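PDB 4GI5: quinone reductase from Klebsiella pneumoniae subsp. pneumoniae, which binds FAD and, as a member of the NAD(P)H dehydrogenase (quinone) family, probably reduces quinones with electrons from NADH or NADPH. Local coordinates for residues G39-F44 with G225-Q230; R47-A52 with D239-T244; K109-D114 with E161-G166; P197-M202 with E245-R250. All coordinates share one frame; numbering follows the deposited sequence.

Contact 1 of 4, residues G39-F44 with G225-Q230. With FAD (flavin-adenine dinucleotide), chain H.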
# COMPACT_ATOMS: atom_id res chain seq x y z
N GLY B 39 9.46 -14.64 -11.22
CA GLY B 39 10.42 -14.58 -12.30
C GLY B 39 9.98 -15.46 -13.49
O GLY B 39 10.15 -15.07 -14.69
N ALA B 40 9.52 -16.65 -13.18
CA ALA B 40 9.01 -17.58 -14.22
C ALA B 40 7.85 -16.99 -14.99
O ALA B 40 7.72 -17.13 -16.22
CB ALA B 40 8.68 -18.93 -13.61
N LEU B 41 6.86 -16.41 -14.27
CA LEU B 41 5.77 -15.82 -14.93
C LEU B 41 6.10 -14.60 -15.74
O LEU B 41 5.54 -14.40 -16.82
CB LEU B 41 4.69 -15.46 -13.86
CG LEU B 41 4.05 -16.61 -13.10
CD1 LEU B 41 3.25 -16.04 -11.86
CD2 LEU B 41 3.07 -17.36 -13.97
N LYS B 42 7.05 -13.81 -15.27
CA LYS B 42 7.53 -12.64 -15.98
C LYS B 42 8.16 -13.09 -17.34
O LYS B 42 7.86 -12.55 -18.39
CB LYS B 42 8.61 -11.93 -15.18
CG LYS B 42 9.42 -10.93 -16.04
CD LYS B 42 10.61 -10.29 -15.45
CE LYS B 42 11.57 -11.24 -14.84
NZ LYS B 42 12.68 -11.47 -15.81
N ASN B 43 9.00 -14.10 -17.26
CA ASN B 43 9.67 -14.53 -18.50
C ASN B 43 8.69 -15.10 -19.49
O ASN B 43 8.81 -14.78 -20.69
CB ASN B 43 10.82 -15.47 -18.19
CG ASN B 43 11.96 -14.76 -17.49
OD1 ASN B 43 12.24 -13.53 -17.58
ND2 ASN B 43 12.63 -15.55 -16.77
N PHE B 44 7.69 -15.84 -19.03
CA PHE B 44 6.61 -16.33 -19.82
C PHE B 44 5.89 -15.20 -20.48
O PHE B 44 5.58 -15.24 -21.69
CB PHE B 44 5.67 -17.22 -19.00
CG PHE B 44 4.53 -17.78 -19.76
CD1 PHE B 44 4.70 -19.01 -20.45
CD2 PHE B 44 3.38 -17.06 -19.93
CE1 PHE B 44 3.68 -19.51 -21.23
CE2 PHE B 44 2.32 -17.53 -20.73
CZ PHE B 44 2.47 -18.78 -21.36
N GLY B 225 1.65 -28.70 -11.96
CA GLY B 225 0.35 -28.63 -12.52
C GLY B 225 -0.36 -27.28 -12.24
O GLY B 225 -1.03 -26.71 -13.11
N GLN B 226 -0.09 -26.77 -11.07
CA GLN B 226 -0.62 -25.39 -10.72
C GLN B 226 0.05 -24.32 -11.59
O GLN B 226 -0.59 -23.39 -12.07
CB GLN B 226 -0.42 -25.16 -9.20
CG GLN B 226 -1.07 -23.85 -8.72
CD GLN B 226 -1.04 -23.73 -7.23
OE1 GLN B 226 -0.66 -24.67 -6.51
NE2 GLN B 226 -1.21 -22.53 -6.76
N PHE B 227 1.34 -24.44 -11.81
CA PHE B 227 2.02 -23.58 -12.71
C PHE B 227 1.48 -23.62 -14.13
O PHE B 227 1.35 -22.60 -14.81
CB PHE B 227 3.50 -23.85 -12.68
CG PHE B 227 4.30 -22.87 -13.48
CD1 PHE B 227 4.47 -21.51 -13.03
CD2 PHE B 227 4.96 -23.22 -14.66
CE1 PHE B 227 5.15 -20.57 -13.76
CE2 PHE B 227 5.61 -22.26 -15.43
CZ PHE B 227 5.75 -20.94 -14.98
N ALA B 228 1.20 -24.83 -14.65
CA ALA B 228 0.60 -24.88 -15.94
C ALA B 228 -0.76 -24.16 -15.96
O ALA B 228 -1.07 -23.46 -17.00
CB ALA B 228 0.43 -26.35 -16.44
N ASP B 229 -1.55 -24.29 -14.91
CA ASP B 229 -2.79 -23.58 -14.86
C ASP B 229 -2.55 -22.01 -14.87
O ASP B 229 -3.33 -21.28 -15.52
CB ASP B 229 -3.65 -23.96 -13.65
CG ASP B 229 -4.19 -25.39 -13.71
OD1 ASP B 229 -4.22 -25.98 -14.80
OD2 ASP B 229 -4.44 -25.88 -12.62
N GLN B 230 -1.58 -21.57 -14.07
CA GLN B 230 -1.22 -20.15 -14.03
C GLN B 230 -0.82 -19.65 -15.38
O GLN B 230 -1.25 -18.61 -15.82
CB GLN B 230 -0.12 -19.88 -12.99
CG GLN B 230 -0.53 -20.19 -11.54
CD GLN B 230 0.64 -20.34 -10.63
OE1 GLN B 230 1.78 -20.57 -11.07
NE2 GLN B 230 0.39 -20.33 -9.35
PA FAD H . 8.47 -18.37 -4.74
O1A FAD H . 9.61 -18.00 -5.60
O2A FAD H . 8.53 -18.53 -3.29
O5B FAD H . 7.82 -19.77 -5.27
C5B FAD H . 6.55 -20.32 -4.86
C4B FAD H . 6.47 -21.73 -5.34
O4B FAD H . 6.30 -21.71 -6.74
C3B FAD H . 7.66 -22.57 -4.95
O3B FAD H . 7.12 -23.77 -4.42
C2B FAD H . 8.26 -22.79 -6.31
O2B FAD H . 9.08 -23.99 -6.39
C1B FAD H . 7.14 -22.80 -7.30
N9A FAD H . 7.64 -22.48 -8.66
C8A FAD H . 8.62 -21.53 -9.12
N7A FAD H . 8.80 -21.59 -10.42
C5A FAD H . 8.03 -22.66 -10.74
C6A FAD H . 7.79 -23.43 -11.96
N6A FAD H . 8.38 -22.92 -12.99
N1A FAD H . 6.92 -24.50 -12.00
C2A FAD H . 6.29 -24.87 -10.89
N3A FAD H . 6.51 -24.21 -9.69
C4A FAD H . 7.29 -23.19 -9.69
N1 FAD H . 0.29 -13.54 0.89
C2 FAD H . -0.96 -13.05 0.97
O2 FAD H . -1.99 -13.71 0.52
N3 FAD H . -1.21 -11.81 1.54
C4 FAD H . -0.24 -11.10 2.14
O4 FAD H . -0.45 -9.96 2.57
C4X FAD H . 1.10 -11.63 2.10
N5 FAD H . 2.13 -10.92 2.63
C5X FAD H . 3.46 -11.39 2.48
C6 FAD H . 4.47 -10.67 2.91
C7 FAD H . 5.79 -11.05 2.67
C7M FAD H . 6.92 -10.21 3.15
C8 FAD H . 6.05 -12.29 2.04
C8M FAD H . 7.47 -12.74 1.85
C9 FAD H . 5.02 -13.07 1.61
C9A FAD H . 3.68 -12.62 1.79
N10 FAD H . 2.61 -13.30 1.25
C10 FAD H . 1.31 -12.83 1.37
C1' FAD H . 2.79 -14.53 0.47
C2' FAD H . 3.24 -14.07 -0.92
O2' FAD H . 2.26 -13.38 -1.70
C3' FAD H . 3.74 -15.29 -1.76
O3' FAD H . 4.90 -15.75 -1.02
C4' FAD H . 4.20 -14.92 -3.18
O4' FAD H . 3.08 -14.62 -3.95
C5' FAD H . 4.87 -16.15 -3.85
O5' FAD H . 5.42 -15.73 -5.06
P FAD H . 7.05 -15.84 -5.21
O1P FAD H . 7.38 -15.42 -6.59
O2P FAD H . 7.78 -15.18 -4.13
O3P FAD H . 7.15 -17.45 -5.07
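Phe227 reaches across from helix 224-239 and meets Ala40 and Leu41 on helix 37-51. The tight part of the contact is at the outer end of its ring. Ala40 CB lies 3.8 Å from Phe227 CZ. Leu41 CD2 lies 3.8 Å from Phe227 CE1. Both methyls approach the ring obliquely. The Leu41 and Phe227 side chains run antiparallel alongside each other. The same Leu41 CD2 is also the atom that meets Gln230, 4.2 Å from Gln230 CB, where the two side chains cross at about a right angle. Phe227 CG is anti to the backbone N (chi1 -173°), and this carries the ring across to the other helix.

The two helices lie beside the parallel sheet of a flavodoxin-like fold. Their axes are 11.6 Å apart at closest approach and run at 38° to each other. The Phe227 ring spans most of this space, and Ala40 needs only its CB to meet it. Phe227 belongs to the FAD pocket. The adenine lies against it: FAD N6A sits over the centre of one ring face, and Phe227 CG is 3.4 Å from FAD N1A. One aromatic side chain thus joins the two helices and carries the adenine end of the cofactor.

The contact is looser beyond this cluster. Phe44 CB points toward helix 224-239, but its ring packs further along that helix, on Leu234 and Ala235. Ala228 and Asp229 are on the exposed side of their helix. Gln230 touches 39-44 only through CB; its NE2 turns to Thr222 OG1 and a glycerol, probably from the crystallisation liquor.

Contact 2 of 4, residues R47-A52 with D239-T244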
# COMPACT_ATOMS: atom_id res chain seq x y z
N ARG B 47 8.00 -13.36 -23.18
CA ARG B 47 8.07 -14.19 -24.43
C ARG B 47 6.77 -14.32 -25.14
O ARG B 47 6.73 -14.29 -26.43
CB ARG B 47 8.71 -15.53 -24.16
CG ARG B 47 10.10 -15.37 -23.68
CD ARG B 47 10.79 -16.74 -23.54
NE ARG B 47 11.97 -16.60 -22.67
CZ ARG B 47 12.11 -17.16 -21.45
NH1 ARG B 47 11.13 -17.91 -20.91
NH2 ARG B 47 13.23 -16.95 -20.76
N HIS B 48 5.68 -14.50 -24.43
CA HIS B 48 4.38 -14.62 -25.03
C HIS B 48 4.05 -13.38 -25.84
O HIS B 48 3.47 -13.44 -26.96
CB HIS B 48 3.31 -14.93 -23.97
CG HIS B 48 2.05 -15.42 -24.54
ND1 HIS B 48 1.03 -14.58 -24.89
CD2 HIS B 48 1.67 -16.67 -24.91
CE1 HIS B 48 0.03 -15.29 -25.39
NE2 HIS B 48 0.40 -16.56 -25.40
N LEU B 49 4.27 -12.20 -25.23
CA LEU B 49 3.95 -10.93 -25.91
C LEU B 49 4.86 -10.70 -27.17
O LEU B 49 4.34 -10.23 -28.22
CB LEU B 49 4.14 -9.77 -24.95
CG LEU B 49 3.01 -9.67 -23.93
CD1 LEU B 49 3.50 -8.74 -22.82
CD2 LEU B 49 1.68 -9.24 -24.55
N GLN B 50 6.13 -11.04 -27.02
CA GLN B 50 7.09 -10.86 -28.13
C GLN B 50 6.73 -11.81 -29.31
O GLN B 50 6.65 -11.35 -30.45
CB GLN B 50 8.48 -11.13 -27.62
CG GLN B 50 9.04 -9.89 -26.92
CD GLN B 50 10.36 -10.17 -26.32
OE1 GLN B 50 10.75 -11.31 -26.17
NE2 GLN B 50 11.04 -9.15 -25.98
N GLN B 51 6.36 -13.03 -28.99
CA GLN B 51 5.92 -14.00 -30.02
C GLN B 51 4.65 -13.57 -30.70
O GLN B 51 4.43 -13.90 -31.89
CB GLN B 51 5.76 -15.37 -29.44
CG GLN B 51 7.05 -15.93 -29.05
CD GLN B 51 6.87 -17.18 -28.18
OE1 GLN B 51 5.74 -17.66 -27.94
NE2 GLN B 51 7.97 -17.69 -27.65
N ALA B 52 3.78 -12.81 -30.03
CA ALA B 52 2.58 -12.30 -30.67
C ALA B 52 2.83 -11.06 -31.52
O ALA B 52 1.89 -10.47 -32.03
CB ALA B 52 1.49 -12.01 -29.68
N ASP B 239 -3.49 -12.40 -24.31
CA ASP B 239 -4.14 -12.53 -25.68
C ASP B 239 -5.31 -11.57 -25.81
O ASP B 239 -5.73 -11.29 -26.92
CB ASP B 239 -4.64 -14.00 -25.85
CG ASP B 239 -3.51 -14.99 -26.08
OD1 ASP B 239 -2.43 -14.54 -26.36
OD2 ASP B 239 -3.74 -16.22 -25.96
N THR B 240 -5.88 -11.06 -24.70
CA THR B 240 -7.11 -10.29 -24.77
C THR B 240 -6.95 -8.87 -24.19
O THR B 240 -7.93 -8.22 -23.90
CB THR B 240 -8.25 -11.04 -24.02
OG1 THR B 240 -7.85 -11.39 -22.68
CG2 THR B 240 -8.66 -12.36 -24.71
N LEU B 241 -5.71 -8.39 -24.02
CA LEU B 241 -5.46 -7.12 -23.39
C LEU B 241 -6.25 -5.96 -23.96
O LEU B 241 -6.62 -4.99 -23.22
CB LEU B 241 -4.01 -6.75 -23.45
CG LEU B 241 -3.13 -7.52 -22.55
CD1 LEU B 241 -1.68 -7.22 -22.85
CD2 LEU B 241 -3.43 -7.13 -21.10
N TRP B 242 -6.47 -6.02 -25.27
CA TRP B 242 -7.16 -4.93 -25.98
C TRP B 242 -8.61 -5.29 -26.28
O TRP B 242 -9.25 -4.50 -26.88
CB TRP B 242 -6.41 -4.50 -27.23
CG TRP B 242 -5.14 -3.97 -26.80
CD1 TRP B 242 -4.90 -2.70 -26.33
CD2 TRP B 242 -3.90 -4.70 -26.67
NE1 TRP B 242 -3.58 -2.59 -25.95
CE2 TRP B 242 -2.93 -3.80 -26.17
CE3 TRP B 242 -3.49 -6.02 -26.96
CZ2 TRP B 242 -1.58 -4.16 -25.98
CZ3 TRP B 242 -2.12 -6.35 -26.72
CH2 TRP B 242 -1.23 -5.40 -26.15
N GLN B 243 -9.13 -6.42 -25.83
CA GLN B 243 -10.51 -6.79 -25.98
C GLN B 243 -11.23 -6.80 -24.63
O GLN B 243 -12.39 -6.55 -24.60
CB GLN B 243 -10.63 -8.19 -26.59
CG GLN B 243 -9.85 -8.30 -27.86
CD GLN B 243 -9.65 -9.78 -28.24
OE1 GLN B 243 -10.58 -10.58 -28.18
NE2 GLN B 243 -8.43 -10.13 -28.56
N THR B 244 -10.54 -6.99 -23.49
CA THR B 244 -11.24 -7.18 -22.22
C THR B 244 -11.86 -5.86 -21.79
O THR B 244 -11.24 -4.79 -22.01
CB THR B 244 -10.12 -7.61 -21.19
OG1 THR B 244 -9.60 -8.90 -21.55
CG2 THR B 244 -10.62 -7.68 -19.78
O HOH W 1 -2.20 -18.21 -26.20
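The C-terminal end of helix 37-51 meets the segment that follows helix 224-239, and two pairs of side chains make the contact: Leu49 with Leu241, and His48 with Asp239. In the apolar pair, Leu49 CD2 is 4.3 Å from Leu241 CD1. Both leucines are buried. Behind them Leu49 rests on Val56 and Leu241 on Leu211, residues of strands 55-60 and 209-216. These are the two outermost strands of the five-stranded parallel sheet in this flavodoxin-like fold, so the leucines meet over the sheet between its edges.

The polar pair lies nearer the surface. The direct approach of His48 and Asp239 is too close in the model to be relied on. His48 CG is anti to the backbone N (chi1 -164°), which turns the imidazole toward Asp239. A water appears to link the two. It lies 3.2 Å from His48 NE2, in the plane of the imidazole, and donates to Asp239 OD2 at a doubtfully short 2.5 Å. The 239-244 segment is also tied within itself: Thr240 O accepts from Gln243 N, Thr244 N and Thr244 OG1. The last of these donors, at 3.0 Å from Thr240 O, sits above the carbonyl plane.

Contact 3 of 4, residues K109-D114 with E161-G166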
# COMPACT_ATOMS: atom_id res chain seq x y z
N LYS B 109 9.20 5.79 -20.47
CA LYS B 109 8.64 4.46 -20.74
C LYS B 109 7.13 4.48 -20.71
O LYS B 109 6.45 3.88 -21.54
CB LYS B 109 9.18 3.40 -19.81
CG LYS B 109 10.64 3.05 -20.02
CD LYS B 109 11.10 2.19 -18.83
CE LYS B 109 12.58 1.99 -18.82
NZ LYS B 109 12.92 1.03 -17.68
N LEU B 110 6.56 5.16 -19.70
CA LEU B 110 5.15 5.22 -19.57
C LEU B 110 4.53 5.96 -20.77
O LEU B 110 3.48 5.58 -21.23
CB LEU B 110 4.80 5.98 -18.27
CG LEU B 110 5.03 5.15 -17.03
CD1 LEU B 110 5.06 6.07 -15.82
CD2 LEU B 110 3.92 4.15 -16.83
N LEU B 111 5.12 7.07 -21.15
CA LEU B 111 4.61 7.80 -22.35
C LEU B 111 4.68 6.97 -23.63
O LEU B 111 3.75 7.00 -24.45
CB LEU B 111 5.33 9.13 -22.50
CG LEU B 111 5.11 10.18 -21.38
CD1 LEU B 111 5.96 11.40 -21.60
CD2 LEU B 111 3.66 10.53 -21.23
N TRP B 112 5.71 6.14 -23.75
CA TRP B 112 5.86 5.23 -24.89
C TRP B 112 4.83 4.16 -24.95
O TRP B 112 4.33 3.76 -26.01
CB TRP B 112 7.30 4.66 -24.79
CG TRP B 112 7.59 3.48 -25.69
CD1 TRP B 112 8.10 3.52 -27.01
CD2 TRP B 112 7.44 2.09 -25.37
NE1 TRP B 112 8.23 2.25 -27.50
CE2 TRP B 112 7.84 1.34 -26.54
CE3 TRP B 112 7.07 1.41 -24.22
CZ2 TRP B 112 7.79 -0.05 -26.58
CZ3 TRP B 112 6.96 0.02 -24.28
CH2 TRP B 112 7.38 -0.72 -25.44
N ALA B 113 4.49 3.57 -23.77
CA ALA B 113 3.59 2.45 -23.70
C ALA B 113 2.15 2.72 -24.00
O ALA B 113 1.60 3.76 -23.65
CB ALA B 113 3.70 1.77 -22.29
N ASP B 114 1.49 1.74 -24.64
CA ASP B 114 0.04 1.71 -24.77
C ASP B 114 -0.59 0.95 -23.59
O ASP B 114 -1.76 1.15 -23.29
CB ASP B 114 -0.37 0.78 -26.02
CG ASP B 114 0.12 1.31 -27.32
OD1 ASP B 114 -0.14 2.53 -27.51
OD2 ASP B 114 0.80 0.58 -28.09
N GLU B 161 -9.16 10.78 -16.33
CA GLU B 161 -8.48 11.80 -17.09
C GLU B 161 -7.06 11.84 -16.57
O GLU B 161 -6.78 11.27 -15.46
CB GLU B 161 -9.07 13.18 -16.80
CG GLU B 161 -10.41 13.39 -17.30
CD GLU B 161 -10.91 14.80 -16.93
OE1 GLU B 161 -11.92 14.87 -16.31
OE2 GLU B 161 -10.19 15.80 -17.19
N GLY B 162 -6.21 12.50 -17.30
CA GLY B 162 -4.81 12.65 -16.96
C GLY B 162 -3.90 12.25 -18.06
O GLY B 162 -4.35 11.91 -19.19
N THR B 163 -2.60 12.16 -17.70
CA THR B 163 -1.54 11.88 -18.63
C THR B 163 -1.69 10.56 -19.29
O THR B 163 -1.27 10.41 -20.45
CB THR B 163 -0.17 12.06 -17.92
OG1 THR B 163 -0.10 13.41 -17.50
CG2 THR B 163 1.01 11.78 -18.82
N PHE B 164 -2.32 9.57 -18.63
CA PHE B 164 -2.38 8.23 -19.13
C PHE B 164 -3.66 7.86 -19.87
O PHE B 164 -3.89 6.71 -20.20
CB PHE B 164 -1.99 7.16 -18.06
CG PHE B 164 -0.68 7.49 -17.31
CD1 PHE B 164 0.42 8.00 -17.97
CD2 PHE B 164 -0.59 7.21 -15.96
CE1 PHE B 164 1.57 8.37 -17.30
CE2 PHE B 164 0.57 7.46 -15.29
CZ PHE B 164 1.65 8.09 -15.92
N VAL B 165 -4.51 8.84 -20.13
CA VAL B 165 -5.73 8.59 -20.88
C VAL B 165 -5.37 7.93 -22.23
O VAL B 165 -4.42 8.37 -22.90
CB VAL B 165 -6.52 9.88 -21.15
CG1 VAL B 165 -7.69 9.60 -22.10
CG2 VAL B 165 -7.15 10.34 -19.91
N GLY B 166 -6.13 6.93 -22.59
CA GLY B 166 -5.85 6.17 -23.82
C GLY B 166 -5.00 4.96 -23.61
O GLY B 166 -4.73 4.19 -24.58
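Leu110 and Leu111, near the end of helix 101-112, pack against Phe164 and Thr163 of the loop before strand 168-174. In this flavodoxin-like fold the helix leads into strand 115-121, the central strand of the parallel sheet, and strand 168-174 is its neighbour. The contact therefore joins the approaches to two adjacent strands.

The Leu110 side chain can be followed outward. Its CB points toward the loop and lies 4.1 Å from Phe164 CE1. With CG anti to the carbonyl carbon (chi1 -75°), the branch runs on so that CD1 reaches Phe164 CZ at 4.0 Å, approaching the ring obliquely. The leucine thus meets neighbouring atoms at the outer end of the ring, with its CB and with its CD1. Around this pair Leu110 also packs on Leu26, Trp134 and Val138, and the Phe164 ring meets Phe143 edge-to-face.

Gly162 to Val165 form a type I beta turn, closed by the bond from Val165 N to Gly162 O at 3.2 Å. Thr163 and Phe164 are its two middle residues, so the turn offers both side chains to the helix end. The hydroxyl of Thr163 is bonded to Phe143 O. Its methyl is left for the helix. Leu111 is on the more exposed side of the contact, and the two side chains meet methyl to methyl, with Leu111 CD2 3.8 Å from Thr163 CG2.

Contact 4 of 4, residues P197-M202 with E245-R250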
# COMPACT_ATOMS: atom_id res chain seq x y z
N PRO B 197 -6.99 0.85 -3.51
CA PRO B 197 -6.03 2.00 -3.49
C PRO B 197 -5.08 1.97 -4.67
O PRO B 197 -4.68 2.99 -5.15
CB PRO B 197 -5.23 1.82 -2.18
CG PRO B 197 -6.14 0.99 -1.32
CD PRO B 197 -7.00 0.13 -2.22
N ILE B 198 -4.73 0.77 -5.14
CA ILE B 198 -3.90 0.65 -6.34
C ILE B 198 -4.72 0.90 -7.63
O ILE B 198 -4.38 1.72 -8.44
CB ILE B 198 -3.18 -0.70 -6.40
CG1 ILE B 198 -2.28 -0.92 -5.17
CG2 ILE B 198 -2.41 -0.79 -7.71
CD1 ILE B 198 -1.84 -2.38 -4.92
N GLN B 199 -5.75 0.10 -7.80
CA GLN B 199 -6.44 0.13 -9.09
C GLN B 199 -7.18 1.45 -9.29
O GLN B 199 -7.15 2.01 -10.37
CB GLN B 199 -7.44 -1.00 -9.17
CG GLN B 199 -6.74 -2.36 -9.26
CD GLN B 199 -7.58 -3.55 -9.62
OE1 GLN B 199 -7.13 -4.35 -10.42
NE2 GLN B 199 -8.76 -3.71 -9.02
N HIS B 200 -7.86 1.93 -8.26
CA HIS B 200 -8.57 3.23 -8.38
C HIS B 200 -7.64 4.38 -8.08
O HIS B 200 -7.62 5.34 -8.86
CB HIS B 200 -9.78 3.22 -7.43
CG HIS B 200 -10.71 4.38 -7.62
ND1 HIS B 200 -10.68 5.54 -6.87
CD2 HIS B 200 -11.73 4.55 -8.50
CE1 HIS B 200 -11.67 6.34 -7.21
NE2 HIS B 200 -12.31 5.79 -8.24
N GLY B 201 -6.80 4.25 -7.04
CA GLY B 201 -5.98 5.36 -6.59
C GLY B 201 -4.69 5.62 -7.31
O GLY B 201 -4.21 6.73 -7.34
N MSE B 202 -4.15 4.59 -7.96
CA MSE B 202 -2.87 4.68 -8.63
C MSE B 202 -2.96 4.52 -10.15
O MSE B 202 -2.06 4.96 -10.91
CB MSE B 202 -1.79 3.74 -8.07
CG MSE B 202 -1.56 3.97 -6.59
SE MSE B 202 -0.27 2.58 -6.00
CE MSE B 202 -0.94 2.47 -4.20
N GLU B 245 -13.04 -5.91 -21.23
CA GLU B 245 -13.73 -4.68 -20.81
C GLU B 245 -12.97 -4.16 -19.53
O GLU B 245 -12.83 -4.91 -18.61
CB GLU B 245 -15.14 -5.04 -20.36
CG GLU B 245 -16.01 -3.87 -20.10
CD GLU B 245 -16.32 -3.16 -21.42
OE1 GLU B 245 -16.33 -3.86 -22.48
OE2 GLU B 245 -16.51 -1.91 -21.39
N PRO B 246 -12.64 -2.88 -19.53
CA PRO B 246 -12.12 -2.29 -18.26
C PRO B 246 -13.04 -2.27 -17.14
O PRO B 246 -14.25 -2.29 -17.28
CB PRO B 246 -11.73 -0.88 -18.63
CG PRO B 246 -11.65 -0.87 -20.14
CD PRO B 246 -12.68 -1.90 -20.60
N ILE B 247 -12.49 -2.20 -15.92
CA ILE B 247 -13.32 -1.98 -14.73
C ILE B 247 -14.05 -0.63 -14.94
O ILE B 247 -13.41 0.40 -15.26
CB ILE B 247 -12.41 -1.88 -13.47
CG1 ILE B 247 -11.63 -3.18 -13.29
CG2 ILE B 247 -13.19 -1.54 -12.21
CD1 ILE B 247 -10.53 -3.12 -12.19
N PRO B 248 -15.37 -0.60 -14.66
CA PRO B 248 -16.17 0.59 -15.10
C PRO B 248 -16.18 1.68 -13.94
O PRO B 248 -17.21 2.05 -13.36
CB PRO B 248 -17.58 -0.03 -15.34
CG PRO B 248 -17.69 -1.07 -14.31
CD PRO B 248 -16.28 -1.74 -14.36
N PHE B 249 -14.98 2.11 -13.56
CA PHE B 249 -14.86 3.12 -12.57
C PHE B 249 -15.51 4.43 -13.11
O PHE B 249 -15.37 4.78 -14.31
CB PHE B 249 -13.40 3.42 -12.23
CG PHE B 249 -12.71 2.31 -11.46
CD1 PHE B 249 -13.20 1.88 -10.24
CD2 PHE B 249 -11.48 1.90 -11.86
CE1 PHE B 249 -12.51 0.93 -9.47
CE2 PHE B 249 -10.79 0.94 -11.07
CZ PHE B 249 -11.28 0.51 -9.92
N ARG B 250 -16.08 5.21 -12.21
CA ARG B 250 -16.80 6.44 -12.56
C ARG B 250 -15.82 7.59 -12.75
O ARG B 250 -14.94 7.84 -11.86
CB ARG B 250 -17.84 6.79 -11.54
CG ARG B 250 -18.98 5.83 -11.38
CD ARG B 250 -19.92 6.36 -10.37
NE ARG B 250 -20.95 5.41 -10.00
CZ ARG B 250 -22.06 5.23 -10.70
NH1 ARG B 250 -22.26 5.94 -11.82
NH2 ARG B 250 -22.95 4.42 -10.24
O HOH W 2 -14.63 6.85 -9.34
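His200 CG is anti to its backbone N (chi1 -170°), whereas Phe249 CG is anti to the carbonyl carbon (chi1 -70°), and these two torsions bring the rings into an edge-to-face (T-shaped) pair. The contact joins helix 196-204, within the flavodoxin-like fold, to the extended segment after helix 224-239. The edge of His200 faces the flat side of Phe249, with planes at 73° and centroids 5.0 Å apart. His200 CD2 leads, 3.5 Å from Phe249 CD1 and offset toward the rim of that ring. On the opposite face Ile247 CG2 lies over the ring centre, so Phe249 is sandwiched. An inverse gamma turn centred on Pro248 lies between these two residues of the segment.

Ile247 also sends CD1 across to Gln199, 3.7 Å from Gln199 NE2, the two side chains crossing at about a right angle. Gln199 CB touches the phenyl ring too, 4.2 Å from Phe249 CZ. His200 stacks with Phe196 and Tyr159, and packs on Ile187 of the second subunit, which places the contact beside the dimer interface. A water in the imidazole plane, 2.8 Å from His200 NE2, donates to Arg250 O at 2.7 Å.

From the N terminus, helix 37-51 supplies the first segments of contacts 1 and 2 in turn, and helix 224-239 and the segment after it supply their partners in the same order. Each closes a loop of about 180 residues, and the two loops cross. Contact 3 is nested inside both, closing a short loop between helix 101-112 and the approach to strand 168-174. Contact 4 opens only after contact 3 has closed. It crosses contacts 1 and 2, because 197-202 lies inside their loops and 245-250 beyond both. Contact 1 ties the two helices together, and contact 2 ties the end of the first to the segment leaving the second. Contact 4 brings that chain back onto the earlier helix 196-204.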